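Local coordinates for delta toxin (Clostridium perfringens, PDB 2YGT), which lyses red blood cells as a haemolytic beta-pore-forming toxin, probably by assembling into a transmembrane beta-barrel as its relatives do, at residues N25-R30 with D55-E60; R84-W89 with S254-W259; P90-V95 with N174-E179; K150-V155 with S226-V231. All coordinates share one frame; numbering follows the deposited sequence.

Interaction 1: residues N25-R30 with D55-E60; sequences NNKQIR and DKFSSE
K27 lays the aliphatic part of its side chain over one face of the F57 ring, with CD 4.0 Å from the ring centroid and only 9° off the normal, a CH-pi contact over the centre of the ring. Because CG of K27 lies anti to its carbonyl carbon (chi1 -60°) and the rest of the chain is extended, the methylenes run across the ring from CB, which sits 3.7 Å from F57 CE2. Two more atoms meet the ring at its edge: Q28 O, 3.5 Å from F57 CE2, and, more distantly, the CG2 methyl of I29. That methyl also packs against the D55 carboxylate, 3.5 Å from OD1. A water then links the backbones, donating to Q28 O at 2.8 Å and accepting from K56 N at 2.9 Å. Behind this shell, D55 shapes the loop. Its OD1 takes the F57 amide in an Asx turn (F57 N to D55 OD1, 2.9 Å), met from above the carboxylate plane, while a type I turn runs from D55 to S58. The other oxygen, OD2, is bound by Y128 OH and G131 N, so both ends of the carboxylate are fixed. D55 directly follows D54, a zinc ligand. Strand 27-39, which carries K27 and I29, runs between strands 19-24 and 45-54; the 55-60 loop leaves the latter and packs against I130, with Y128 of strand 121-128 beside I29.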
loop_
_atom_site.group_PDB
_atom_site.type_symbol
_atom_site.label_atom_id
_atom_site.label_comp_id
_atom_site.label_asym_id
_atom_site.label_seq_id
_atom_site.Cartn_x
_atom_site.Cartn_y
_atom_site.Cartn_z
ATOM N N ASN A 25 8.239 -30.905 -14.266
ATOM C CA ASN A 25 9.288 -31.788 -14.763
ATOM C C ASN A 25 9.852 -32.709 -13.684
ATOM O O ASN A 25 11.047 -32.675 -13.387
ATOM C CB ASN A 25 10.415 -30.975 -15.404
ATOM C CG ASN A 25 11.325 -31.824 -16.272
ATOM O OD1 ASN A 25 10.859 -32.564 -17.139
ATOM N ND2 ASN A 25 12.629 -31.716 -16.046
ATOM N N ASN A 26 8.981 -33.525 -13.097
ATOM C CA ASN A 26 9.380 -34.517 -12.098
ATOM C C ASN A 26 9.701 -33.932 -10.723
ATOM O O ASN A 26 9.712 -34.652 -9.723
ATOM C CB ASN A 26 10.553 -35.361 -12.604
ATOM N N LYS A 27 9.961 -32.628 -10.672
ATOM C CA LYS A 27 10.256 -31.965 -9.407
ATOM C C LYS A 27 9.000 -31.345 -8.802
ATOM O O LYS A 27 8.226 -30.680 -9.492
ATOM C CB LYS A 27 11.349 -30.909 -9.586
ATOM C CG LYS A 27 12.669 -31.472 -10.088
ATOM C CD LYS A 27 13.785 -30.444 -10.001
ATOM C CE LYS A 27 15.068 -30.963 -10.633
ATOM N NZ LYS A 27 16.182 -29.978 -10.533
ATOM N N GLN A 28 8.803 -31.569 -7.508
ATOM C CA GLN A 28 7.581 -31.142 -6.838
ATOM C C GLN A 28 7.848 -30.235 -5.640
ATOM O O GLN A 28 8.759 -30.483 -4.851
ATOM C CB GLN A 28 6.767 -32.364 -6.406
ATOM C CG GLN A 28 5.649 -32.063 -5.427
ATOM C CD GLN A 28 4.805 -33.286 -5.116
ATOM O OE1 GLN A 28 4.602 -34.148 -5.973
ATOM N NE2 GLN A 28 4.308 -33.367 -3.886
ATOM N N ILE A 29 7.050 -29.179 -5.520
ATOM C CA ILE A 29 7.125 -28.284 -4.370
ATOM C C ILE A 29 5.726 -28.009 -3.820
ATOM O O ILE A 29 4.725 -28.250 -4.495
ATOM C CB ILE A 29 7.804 -26.947 -4.729
ATOM C CG1 ILE A 29 6.867 -26.078 -5.571
ATOM C CG2 ILE A 29 9.129 -27.193 -5.446
ATOM C CD1 ILE A 29 7.468 -24.752 -5.970
ATOM N N ARG A 30 5.655 -27.506 -2.593
ATOM C CA ARG A 30 4.366 -27.249 -1.963
ATOM C C ARG A 30 4.239 -25.801 -1.503
ATOM O O ARG A 30 5.231 -25.160 -1.159
ATOM C CB ARG A 30 4.143 -28.207 -0.791
ATOM C CG ARG A 30 4.322 -29.668 -1.169
ATOM C CD ARG A 30 3.591 -30.597 -0.215
ATOM N NE ARG A 30 3.498 -31.950 -0.758
ATOM C CZ ARG A 30 2.683 -32.890 -0.292
ATOM N NH1 ARG A 30 1.880 -32.630 0.731
ATOM N NH2 ARG A 30 2.666 -34.092 -0.852
ATOM N N ASP A 55 10.272 -25.912 -0.871
ATOM C CA ASP A 55 10.990 -26.270 -2.081
ATOM C C ASP A 55 12.317 -26.914 -1.701
ATOM O O ASP A 55 13.292 -26.223 -1.410
ATOM C CB ASP A 55 11.220 -25.014 -2.930
ATOM C CG ASP A 55 11.999 -25.294 -4.195
ATOM O OD1 ASP A 55 12.391 -26.459 -4.409
ATOM O OD2 ASP A 55 12.221 -24.347 -4.979
ATOM N N LYS A 56 12.342 -28.244 -1.698
ATOM C CA LYS A 56 13.521 -28.998 -1.276
ATOM C C LYS A 56 14.720 -28.768 -2.189
ATOM O O LYS A 56 15.854 -29.078 -1.823
ATOM C CB LYS A 56 13.206 -30.495 -1.215
ATOM C CG LYS A 56 12.254 -30.884 -0.097
ATOM C CD LYS A 56 11.733 -32.297 -0.296
ATOM C CE LYS A 56 10.798 -32.703 0.826
ATOM N NZ LYS A 56 10.152 -34.015 0.553
ATOM N N PHE A 57 14.462 -28.226 -3.375
ATOM C CA PHE A 57 15.514 -28.002 -4.361
ATOM C C PHE A 57 16.114 -26.604 -4.235
ATOM O O PHE A 57 17.063 -26.254 -4.934
ATOM C CB PHE A 57 14.974 -28.245 -5.772
ATOM C CG PHE A 57 14.206 -29.529 -5.907
ATOM C CD1 PHE A 57 14.868 -30.729 -6.107
ATOM C CD2 PHE A 57 12.824 -29.539 -5.812
ATOM C CE1 PHE A 57 14.165 -31.916 -6.224
ATOM C CE2 PHE A 57 12.115 -30.720 -5.928
ATOM C CZ PHE A 57 12.785 -31.911 -6.133
ATOM N N SER A 58 15.554 -25.812 -3.330
ATOM C CA SER A 58 16.086 -24.489 -3.039
ATOM C C SER A 58 16.967 -24.567 -1.803
ATOM O O SER A 58 16.678 -25.324 -0.876
ATOM C CB SER A 58 14.952 -23.492 -2.813
ATOM O OG SER A 58 15.445 -22.284 -2.273
ATOM N N SER A 59 18.038 -23.779 -1.790
ATOM C CA SER A 59 18.995 -23.802 -0.687
ATOM C C SER A 59 18.442 -23.157 0.584
ATOM O O SER A 59 19.055 -23.242 1.648
ATOM C CB SER A 59 20.302 -23.115 -1.097
ATOM O OG SER A 59 20.111 -21.719 -1.276
ATOM N N GLU A 60 17.288 -22.508 0.475
ATOM C CA GLU A 60 16.674 -21.876 1.637
ATOM C C GLU A 60 15.149 -21.841 1.555
ATOM O O GLU A 60 14.560 -22.318 0.585
ATOM C CB GLU A 60 17.240 -20.468 1.847
ATOM C CG GLU A 60 17.231 -19.593 0.608
ATOM C CD GLU A 60 17.949 -18.275 0.830
ATOM O OE1 GLU A 60 18.463 -18.058 1.949
ATOM O OE2 GLU A 60 18.000 -17.457 -0.113
HETATM O O HOH W 1 10.015 -29.771 -2.453
#

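Interaction 2: residues R84-W89 with S254-W259; sequences RGVMRW and SYHIAW
V86 and H256 form a close-packed pair: the CG2 methyl of V86 sits over one face of the imidazole, 3.7 Å from its centroid, with the two side chains side by side and pointing the same way. Around them the strands are zipped antiparallel. G85 pairs with I257 and M87 with Y255, each through two backbone bonds, such as G85 N to I257 O at 2.8 Å and Y255 N to M87 O at 2.9 Å. The side chains of M87, Y255 and I257 occupy the opposite, buried face and complete the tight part. With CG set between its backbone N and carbonyl carbon (chi1 66°), W89 brings its indole back toward Y255, NE1 3.9 Å from Y255 CB; the same NE1 is bound by N267, and Y255 OH by N195 O. The looser, partly exposed side is the rim at R84 and R88. R84, bent at chi2 (140°), sends NE to H256 ND1 in a weak bond of 3.3 Å, its guanidinium turned 72° from the imidazole plane, while partly exposed A258 lays CB over one guanidinium face. R88 touches S254 OG through CG and carries its charge on to D270. Strand 84-99 is flanked here by strands 76-79 and 241-259, and the latter by 263-282. Helix 219-222 and nearby loops cover the buried face, where I221 meets M87 and W89, F211 meets M87, and M197 and M199 meet Y255.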
loop_
_atom_site.group_PDB
_atom_site.type_symbol
_atom_site.label_atom_id
_atom_site.label_comp_id
_atom_site.label_asym_id
_atom_site.label_seq_id
_atom_site.Cartn_x
_atom_site.Cartn_y
_atom_site.Cartn_z
ATOM N N ARG A 84 -14.867 31.654 5.094
ATOM C CA ARG A 84 -13.700 30.781 5.139
ATOM C C ARG A 84 -14.068 29.325 5.414
ATOM O O ARG A 84 -14.620 29.002 6.463
ATOM C CB ARG A 84 -12.685 31.280 6.170
ATOM C CG ARG A 84 -11.402 30.471 6.191
ATOM C CD ARG A 84 -10.188 31.364 6.370
ATOM N NE ARG A 84 -8.978 30.722 5.867
ATOM C CZ ARG A 84 -7.886 31.379 5.495
ATOM N NH1 ARG A 84 -7.852 32.703 5.564
ATOM N NH2 ARG A 84 -6.829 30.714 5.046
ATOM N N GLY A 85 -13.754 28.456 4.457
ATOM C CA GLY A 85 -14.052 27.040 4.571
ATOM C C GLY A 85 -12.807 26.172 4.565
ATOM O O GLY A 85 -11.773 26.551 4.013
ATOM N N VAL A 86 -12.906 25.000 5.181
ATOM C CA VAL A 86 -11.764 24.102 5.289
ATOM C C VAL A 86 -12.111 22.693 4.834
ATOM O O VAL A 86 -13.140 22.138 5.221
ATOM C CB VAL A 86 -11.236 24.027 6.740
ATOM C CG1 VAL A 86 -10.045 23.077 6.823
ATOM C CG2 VAL A 86 -10.866 25.413 7.252
ATOM N N MET A 87 -11.250 22.121 4.001
ATOM C CA MET A 87 -11.369 20.720 3.632
ATOM C C MET A 87 -10.114 19.975 4.063
ATOM O O MET A 87 -9.049 20.142 3.471
ATOM C CB MET A 87 -11.573 20.562 2.124
ATOM C CG MET A 87 -11.499 19.120 1.650
ATOM S SD MET A 87 -11.444 18.959 -0.145
ATOM C CE MET A 87 -10.928 17.253 -0.314
ATOM N N ARG A 88 -10.240 19.166 5.108
ATOM C CA ARG A 88 -9.134 18.328 5.554
ATOM C C ARG A 88 -9.053 17.079 4.686
ATOM O O ARG A 88 -10.062 16.422 4.437
ATOM C CB ARG A 88 -9.287 17.983 7.038
ATOM C CG ARG A 88 -9.184 19.211 7.929
ATOM C CD ARG A 88 -9.499 18.920 9.386
ATOM N NE ARG A 88 -8.511 18.043 10.002
ATOM C CZ ARG A 88 -8.242 18.023 11.303
ATOM N NH1 ARG A 88 -8.880 18.849 12.126
ATOM N NH2 ARG A 88 -7.331 17.188 11.782
ATOM N N TRP A 89 -7.850 16.765 4.212
ATOM C CA TRP A 89 -7.667 15.692 3.240
ATOM C C TRP A 89 -6.317 14.987 3.416
ATOM O O TRP A 89 -5.378 15.565 3.966
ATOM C CB TRP A 89 -7.805 16.250 1.816
ATOM C CG TRP A 89 -6.718 17.219 1.445
ATOM C CD1 TRP A 89 -6.543 18.482 1.935
ATOM C CD2 TRP A 89 -5.654 17.002 0.509
ATOM N NE1 TRP A 89 -5.437 19.062 1.363
ATOM C CE2 TRP A 89 -4.872 18.174 0.484
ATOM C CE3 TRP A 89 -5.287 15.929 -0.311
ATOM C CZ2 TRP A 89 -3.745 18.306 -0.325
ATOM C CZ3 TRP A 89 -4.166 16.061 -1.118
ATOM C CH2 TRP A 89 -3.408 17.242 -1.118
ATOM N N SER A 254 -4.859 20.704 5.493
ATOM C CA SER A 254 -6.061 21.525 5.518
ATOM C C SER A 254 -6.074 22.463 4.321
ATOM O O SER A 254 -5.278 23.399 4.248
ATOM C CB SER A 254 -6.141 22.331 6.818
ATOM O OG SER A 254 -6.278 21.480 7.946
ATOM N N TYR A 255 -6.971 22.196 3.379
ATOM C CA TYR A 255 -7.154 23.065 2.225
ATOM C C TYR A 255 -8.198 24.128 2.551
ATOM O O TYR A 255 -9.382 23.826 2.701
ATOM C CB TYR A 255 -7.573 22.249 0.999
ATOM C CG TYR A 255 -7.823 23.085 -0.241
ATOM C CD1 TYR A 255 -6.765 23.580 -0.993
ATOM C CD2 TYR A 255 -9.117 23.379 -0.655
ATOM C CE1 TYR A 255 -6.990 24.349 -2.121
ATOM C CE2 TYR A 255 -9.353 24.141 -1.781
ATOM C CZ TYR A 255 -8.288 24.623 -2.510
ATOM O OH TYR A 255 -8.522 25.381 -3.632
ATOM N N HIS A 256 -7.744 25.371 2.680
ATOM C CA HIS A 256 -8.620 26.487 3.022
ATOM C C HIS A 256 -9.062 27.248 1.781
ATOM O O HIS A 256 -8.251 27.538 0.903
ATOM C CB HIS A 256 -7.894 27.468 3.947
ATOM C CG HIS A 256 -7.639 26.938 5.325
ATOM N ND1 HIS A 256 -8.082 27.578 6.461
ATOM C CD2 HIS A 256 -6.985 25.831 5.747
ATOM C CE1 HIS A 256 -7.713 26.888 7.526
ATOM N NE2 HIS A 256 -7.046 25.822 7.120
ATOM N N ILE A 257 -10.350 27.569 1.713
ATOM C CA ILE A 257 -10.821 28.584 0.777
ATOM C C ILE A 257 -11.341 29.790 1.554
ATOM O O ILE A 257 -12.086 29.643 2.524
ATOM C CB ILE A 257 -11.908 28.055 -0.190
ATOM C CG1 ILE A 257 -13.096 27.481 0.587
ATOM C CG2 ILE A 257 -11.318 27.021 -1.135
ATOM C CD1 ILE A 257 -14.270 27.108 -0.292
ATOM N N ALA A 258 -10.923 30.978 1.137
ATOM C CA ALA A 258 -11.322 32.211 1.802
ATOM C C ALA A 258 -11.804 33.223 0.774
ATOM O O ALA A 258 -11.156 33.436 -0.250
ATOM C CB ALA A 258 -10.164 32.780 2.606
ATOM N N TRP A 259 -12.945 33.841 1.052
ATOM C CA TRP A 259 -13.550 34.779 0.118
ATOM C C TRP A 259 -13.119 36.218 0.380
ATOM O O TRP A 259 -13.328 36.753 1.466
ATOM C CB TRP A 259 -15.076 34.680 0.173
ATOM C CG TRP A 259 -15.763 35.626 -0.762
ATOM C CD1 TRP A 259 -16.157 36.903 -0.491
ATOM C CD2 TRP A 259 -16.137 35.373 -2.125
ATOM N NE1 TRP A 259 -16.752 37.459 -1.596
ATOM C CE2 TRP A 259 -16.753 36.541 -2.612
ATOM C CE3 TRP A 259 -16.011 34.268 -2.975
ATOM C CZ2 TRP A 259 -17.243 36.641 -3.915
ATOM C CZ3 TRP A 259 -16.499 34.369 -4.271
ATOM C CH2 TRP A 259 -17.107 35.548 -4.727
#

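Interaction 3: residues P90-V95 with N174-E179; sequences PIKYMV and NTEFAE
Three backbone hydrogen bonds join I91 to F177 and Y93 to T175. F177 N reaches I91 O at 2.9 Å, while Y93 and T175 form an antiparallel hydrogen-bonded pair, Y93 N to T175 O and T175 N to Y93 O, both also 2.9 Å. K92, N174 and E176 share the partly exposed face with the thioether of M94. The N174 amide oxygen is tucked tightly against M94, with OD1 3.0 Å from M94 CG and 3.1 Å from M94 CE; a bend at the thioether (chi3 65°) folds that methyl back onto it. K92 crosses E176, but NZ stays 4.3 Å from E176 OE1, beyond a salt bridge, though the opposite charges probably still attract. Among the buried polar groups, Y93 OH bonds to L220 O, and T175 OG1 to T161; a water 3.1 Å from T175 OG1 gives Y93 O a weak bond. Apolar contacts are lighter: I91 CG1 lies 4.5 Å from F177 CB, and Y93 and T175 meet through their CB atoms. The antiparallel pairing of strands 84-99 and 170-177 thus continues from a classic beta bulge, I91 and K92 both facing E251 where the chain turns its corner.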
loop_
_atom_site.group_PDB
_atom_site.type_symbol
_atom_site.label_atom_id
_atom_site.label_comp_id
_atom_site.label_asym_id
_atom_site.label_seq_id
_atom_site.Cartn_x
_atom_site.Cartn_y
_atom_site.Cartn_z
ATOM N N PRO A 90 -6.217 13.730 2.947
ATOM C CA PRO A 90 -4.983 12.953 3.088
ATOM C C PRO A 90 -4.024 13.230 1.938
ATOM O O PRO A 90 -4.152 12.623 0.874
ATOM C CB PRO A 90 -5.470 11.497 2.988
ATOM C CG PRO A 90 -6.952 11.568 2.625
ATOM C CD PRO A 90 -7.234 12.973 2.205
ATOM N N ILE A 91 -3.077 14.136 2.136
ATOM C CA ILE A 91 -2.076 14.379 1.108
ATOM C C ILE A 91 -1.179 13.152 0.908
ATOM O O ILE A 91 -0.742 12.874 -0.211
ATOM C CB ILE A 91 -1.218 15.614 1.422
ATOM C CG1 ILE A 91 -0.273 15.911 0.256
ATOM C CG2 ILE A 91 -0.440 15.412 2.716
ATOM C CD1 ILE A 91 0.352 17.289 0.317
ATOM N N LYS A 92 -0.923 12.408 1.983
ATOM C CA LYS A 92 0.011 11.285 1.911
ATOM C C LYS A 92 -0.374 10.073 2.764
ATOM O O LYS A 92 -0.778 10.206 3.920
ATOM C CB LYS A 92 1.425 11.741 2.282
ATOM C CG LYS A 92 2.508 10.785 1.817
ATOM C CD LYS A 92 3.772 10.906 2.645
ATOM C CE LYS A 92 4.414 12.268 2.492
ATOM N NZ LYS A 92 5.826 12.246 2.966
ATOM N N TYR A 93 -0.240 8.893 2.167
ATOM C CA TYR A 93 -0.372 7.626 2.873
ATOM C C TYR A 93 0.986 6.936 2.874
ATOM O O TYR A 93 1.680 6.930 1.857
ATOM C CB TYR A 93 -1.370 6.709 2.169
ATOM C CG TYR A 93 -2.810 7.168 2.162
ATOM C CD1 TYR A 93 -3.649 6.909 3.241
ATOM C CD2 TYR A 93 -3.345 7.824 1.059
ATOM C CE1 TYR A 93 -4.969 7.310 3.224
ATOM C CE2 TYR A 93 -4.661 8.224 1.038
ATOM C CZ TYR A 93 -5.468 7.964 2.120
ATOM O OH TYR A 93 -6.783 8.364 2.098
ATOM N N MET A 94 1.366 6.343 3.999
ATOM C CA MET A 94 2.644 5.640 4.074
ATOM C C MET A 94 2.476 4.236 4.642
ATOM O O MET A 94 1.756 4.036 5.620
ATOM C CB MET A 94 3.646 6.432 4.916
ATOM C CG MET A 94 3.808 7.882 4.480
ATOM S SD MET A 94 4.905 8.827 5.553
ATOM C CE MET A 94 6.468 7.995 5.279
ATOM N N VAL A 95 3.144 3.268 4.020
ATOM C CA VAL A 95 3.106 1.885 4.485
ATOM C C VAL A 95 4.507 1.286 4.615
ATOM O O VAL A 95 5.295 1.301 3.668
ATOM C CB VAL A 95 2.266 0.991 3.556
ATOM C CG1 VAL A 95 2.229 -0.440 4.084
ATOM C CG2 VAL A 95 0.859 1.554 3.396
ATOM N N ASN A 174 5.414 5.285 -0.258
ATOM C CA ASN A 174 4.675 6.530 -0.106
ATOM C C ASN A 174 3.683 6.677 -1.245
ATOM O O ASN A 174 4.063 6.692 -2.418
ATOM C CB ASN A 174 5.619 7.733 -0.096
ATOM C CG ASN A 174 6.211 8.000 1.275
ATOM O OD1 ASN A 174 5.759 7.448 2.279
ATOM N ND2 ASN A 174 7.223 8.860 1.325
ATOM N N THR A 175 2.406 6.766 -0.896
ATOM C CA THR A 175 1.375 7.087 -1.870
ATOM C C THR A 175 0.883 8.508 -1.609
ATOM O O THR A 175 0.094 8.752 -0.694
ATOM C CB THR A 175 0.219 6.083 -1.818
ATOM O OG1 THR A 175 0.735 4.769 -2.062
ATOM C CG2 THR A 175 -0.820 6.416 -2.870
ATOM N N GLU A 176 1.368 9.438 -2.424
ATOM C CA GLU A 176 1.137 10.860 -2.209
ATOM C C GLU A 176 0.377 11.494 -3.367
ATOM O O GLU A 176 0.555 11.112 -4.525
ATOM C CB GLU A 176 2.477 11.571 -2.018
ATOM C CG GLU A 176 2.366 13.033 -1.620
ATOM C CD GLU A 176 3.723 13.660 -1.357
ATOM O OE1 GLU A 176 4.686 12.908 -1.089
ATOM O OE2 GLU A 176 3.828 14.903 -1.420
ATOM N N PHE A 177 -0.468 12.470 -3.047
ATOM C CA PHE A 177 -1.249 13.164 -4.064
ATOM C C PHE A 177 -0.327 13.776 -5.113
ATOM O O PHE A 177 0.721 14.334 -4.789
ATOM C CB PHE A 177 -2.147 14.243 -3.441
ATOM C CG PHE A 177 -3.093 14.879 -4.425
ATOM C CD1 PHE A 177 -2.708 15.987 -5.160
ATOM C CD2 PHE A 177 -4.360 14.355 -4.631
ATOM C CE1 PHE A 177 -3.567 16.562 -6.080
ATOM C CE2 PHE A 177 -5.224 14.929 -5.546
ATOM C CZ PHE A 177 -4.824 16.036 -6.271
ATOM N N ALA A 178 -0.723 13.666 -6.375
ATOM C CA ALA A 178 0.103 14.157 -7.467
ATOM C C ALA A 178 -0.458 15.445 -8.058
ATOM O O ALA A 178 0.123 16.517 -7.884
ATOM C CB ALA A 178 0.256 13.089 -8.549
ATOM N N GLU A 179 -1.591 15.337 -8.747
ATOM C CA GLU A 179 -2.154 16.473 -9.468
ATOM C C GLU A 179 -3.579 16.184 -9.930
ATOM O O GLU A 179 -3.878 15.080 -10.389
ATOM C CB GLU A 179 -1.272 16.818 -10.668
ATOM C CG GLU A 179 -1.764 17.997 -11.489
ATOM C CD GLU A 179 -0.788 18.388 -12.583
ATOM O OE1 GLU A 179 0.396 18.646 -12.273
ATOM O OE2 GLU A 179 -1.211 18.431 -13.755
HETATM O O HOH W 2 1.812 3.786 0.722
#

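Interaction 4: residues K150-V155 with S226-V231; sequences KSISYV and SPNFGV
The two segments run antiparallel at 149° but their axes come no nearer than 6.0 Å, too far for ordinary strand pairing. Waters fill in at one end: one donates to both S153 O and S226 O, a second joins V155 N to S226 O, and a third joins V155 O to S226 N. The direct hydrogen bond is made by a side chain, N228: with CG anti to the backbone N (chi1 -170°) its amide extends across to the other strand, where OD1 accepts from S153 N at 3.1 Å, the donor lying above the plane of the amide. Its ND2 is held by L67 O and S66 OG of strand 61-72, which fixes the amide's rotation. Strand 148-155 edges a three-stranded sheet with 121-128 and 134-137, a position and topology consistent with the prestem that soluble relatives keep folded against the beta-sandwich until that prestem unfolds into the pore. I152 lies against the N228 amide, though its exact fit is doubtful. Next to it, Y154 brings its CB 3.3 Å from S226 O and turns its ring face to F229. The F229 edge points at that face in an offset edge-to-face pair, centroids 5.3 Å apart and planes at 86°. P227 CB covers one face of the F229 ring, and Y154 OH bonds to T161.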
loop_
_atom_site.group_PDB
_atom_site.type_symbol
_atom_site.label_atom_id
_atom_site.label_comp_id
_atom_site.label_asym_id
_atom_site.label_seq_id
_atom_site.Cartn_x
_atom_site.Cartn_y
_atom_site.Cartn_z
ATOM N N LYS A 150 2.246 -14.677 -7.733
ATOM C CA LYS A 150 1.289 -13.965 -6.898
ATOM C C LYS A 150 1.033 -12.572 -7.464
ATOM O O LYS A 150 1.963 -11.786 -7.651
ATOM C CB LYS A 150 1.805 -13.882 -5.459
ATOM C CG LYS A 150 0.934 -13.064 -4.521
ATOM C CD LYS A 150 -0.502 -13.559 -4.525
ATOM C CE LYS A 150 -1.396 -12.670 -3.675
ATOM N NZ LYS A 150 -2.841 -12.914 -3.950
ATOM N N SER A 151 -0.231 -12.273 -7.744
ATOM C CA SER A 151 -0.597 -10.984 -8.323
ATOM C C SER A 151 -0.948 -9.939 -7.275
ATOM O O SER A 151 -1.603 -10.235 -6.276
ATOM C CB SER A 151 -1.754 -11.140 -9.309
ATOM O OG SER A 151 -1.274 -11.550 -10.579
ATOM N N ILE A 152 -0.506 -8.712 -7.523
ATOM C CA ILE A 152 -0.763 -7.588 -6.636
ATOM C C ILE A 152 -1.477 -6.492 -7.422
ATOM O O ILE A 152 -1.103 -6.195 -8.557
ATOM C CB ILE A 152 0.551 -7.040 -6.044
ATOM C CG1 ILE A 152 1.086 -7.985 -4.967
ATOM C CG2 ILE A 152 0.345 -5.664 -5.462
ATOM C CD1 ILE A 152 0.083 -8.299 -3.879
ATOM N N SER A 153 -2.506 -5.897 -6.827
ATOM C CA SER A 153 -3.325 -4.928 -7.553
ATOM C C SER A 153 -4.049 -3.926 -6.649
ATOM O O SER A 153 -4.651 -4.300 -5.645
ATOM C CB SER A 153 -4.340 -5.667 -8.429
ATOM O OG SER A 153 -5.087 -4.764 -9.218
ATOM N N TYR A 154 -3.988 -2.652 -7.021
ATOM C CA TYR A 154 -4.741 -1.612 -6.328
ATOM C C TYR A 154 -4.885 -0.380 -7.218
ATOM O O TYR A 154 -4.269 -0.300 -8.281
ATOM C CB TYR A 154 -4.079 -1.244 -4.995
ATOM C CG TYR A 154 -2.758 -0.518 -5.125
ATOM C CD1 TYR A 154 -1.561 -1.220 -5.220
ATOM C CD2 TYR A 154 -2.705 0.871 -5.149
ATOM C CE1 TYR A 154 -0.350 -0.560 -5.341
ATOM C CE2 TYR A 154 -1.497 1.539 -5.268
ATOM C CZ TYR A 154 -0.323 0.820 -5.362
ATOM O OH TYR A 154 0.879 1.483 -5.480
ATOM N N VAL A 155 -5.705 0.573 -6.782
ATOM C CA VAL A 155 -5.923 1.804 -7.534
ATOM C C VAL A 155 -5.475 3.029 -6.744
ATOM O O VAL A 155 -5.507 3.037 -5.510
ATOM C CB VAL A 155 -7.405 1.967 -7.936
ATOM C CG1 VAL A 155 -7.842 0.806 -8.804
ATOM C CG2 VAL A 155 -8.290 2.074 -6.699
ATOM N N SER A 226 -6.713 1.912 -0.408
ATOM C CA SER A 226 -6.714 0.453 -0.316
ATOM C C SER A 226 -5.465 -0.147 -0.951
ATOM O O SER A 226 -5.532 -0.751 -2.018
ATOM C CB SER A 226 -7.962 -0.136 -0.974
ATOM O OG SER A 226 -9.067 -0.094 -0.094
ATOM N N PRO A 227 -4.316 0.001 -0.279
ATOM C CA PRO A 227 -3.059 -0.476 -0.862
ATOM C C PRO A 227 -2.977 -1.999 -0.952
ATOM O O PRO A 227 -3.602 -2.719 -0.174
ATOM C CB PRO A 227 -2.002 0.036 0.118
ATOM C CG PRO A 227 -2.717 0.173 1.413
ATOM C CD PRO A 227 -4.150 0.483 1.104
ATOM N N ASN A 228 -2.209 -2.473 -1.923
ATOM C CA ASN A 228 -1.839 -3.874 -2.010
ATOM C C ASN A 228 -0.371 -3.931 -2.379
ATOM O O ASN A 228 -0.005 -3.669 -3.522
ATOM C CB ASN A 228 -2.693 -4.601 -3.051
ATOM C CG ASN A 228 -2.524 -6.118 -3.003
ATOM O OD1 ASN A 228 -2.959 -6.825 -3.912
ATOM N ND2 ASN A 228 -1.898 -6.621 -1.942
ATOM N N PHE A 229 0.474 -4.236 -1.400
ATOM C CA PHE A 229 1.912 -4.296 -1.634
ATOM C C PHE A 229 2.429 -5.707 -1.364
ATOM O O PHE A 229 1.721 -6.536 -0.789
ATOM C CB PHE A 229 2.646 -3.275 -0.763
ATOM C CG PHE A 229 2.172 -1.855 -0.951
ATOM C CD1 PHE A 229 1.817 -1.387 -2.207
ATOM C CD2 PHE A 229 2.105 -0.981 0.123
ATOM C CE1 PHE A 229 1.388 -0.083 -2.383
ATOM C CE2 PHE A 229 1.681 0.329 -0.050
ATOM C CZ PHE A 229 1.322 0.778 -1.299
ATOM N N GLY A 230 3.661 -5.988 -1.777
ATOM C CA GLY A 230 4.202 -7.326 -1.611
ATOM C C GLY A 230 5.683 -7.431 -1.296
ATOM O O GLY A 230 6.497 -6.657 -1.797
ATOM N N VAL A 231 6.031 -8.407 -0.463
ATOM C CA VAL A 231 7.429 -8.687 -0.157
ATOM C C VAL A 231 7.734 -10.176 -0.261
ATOM O O VAL A 231 6.835 -11.014 -0.233
ATOM C CB VAL A 231 7.819 -8.226 1.265
ATOM C CG1 VAL A 231 7.505 -6.746 1.473
ATOM C CG2 VAL A 231 7.128 -9.094 2.306
HETATM O O HOH W 3 -6.375 -3.255 -3.331
HETATM O O HOH W 4 -7.276 2.479 -3.217
HETATM O O HOH W 5 -7.309 -0.296 -4.347
#

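How the interactions relate
Interactions 2 and 3 share strand 84-99 and one sheet, and both rest on regular antiparallel backbone pairing. Interaction 2, the more buried, lies before the corner at I91 and interaction 3 includes it; they meet where W89 CZ3 packs 3.6 Å from F177 CB. Interactions 1 and 4 are partly buried and lack such pairing. In interaction 1 the seven-stranded sheet's own loop folds back on strand 27-39 through CH-pi and apolar packing and one water; in interaction 4 a second sheet lies against strand 224-235, held by an amide bond, three waters and an edge-to-face aromatic pair. F229 ties interaction 4 to interaction 3 by packing on V95 and T175. Interactions 1 and 2 lie on opposite sides of the chain's centre.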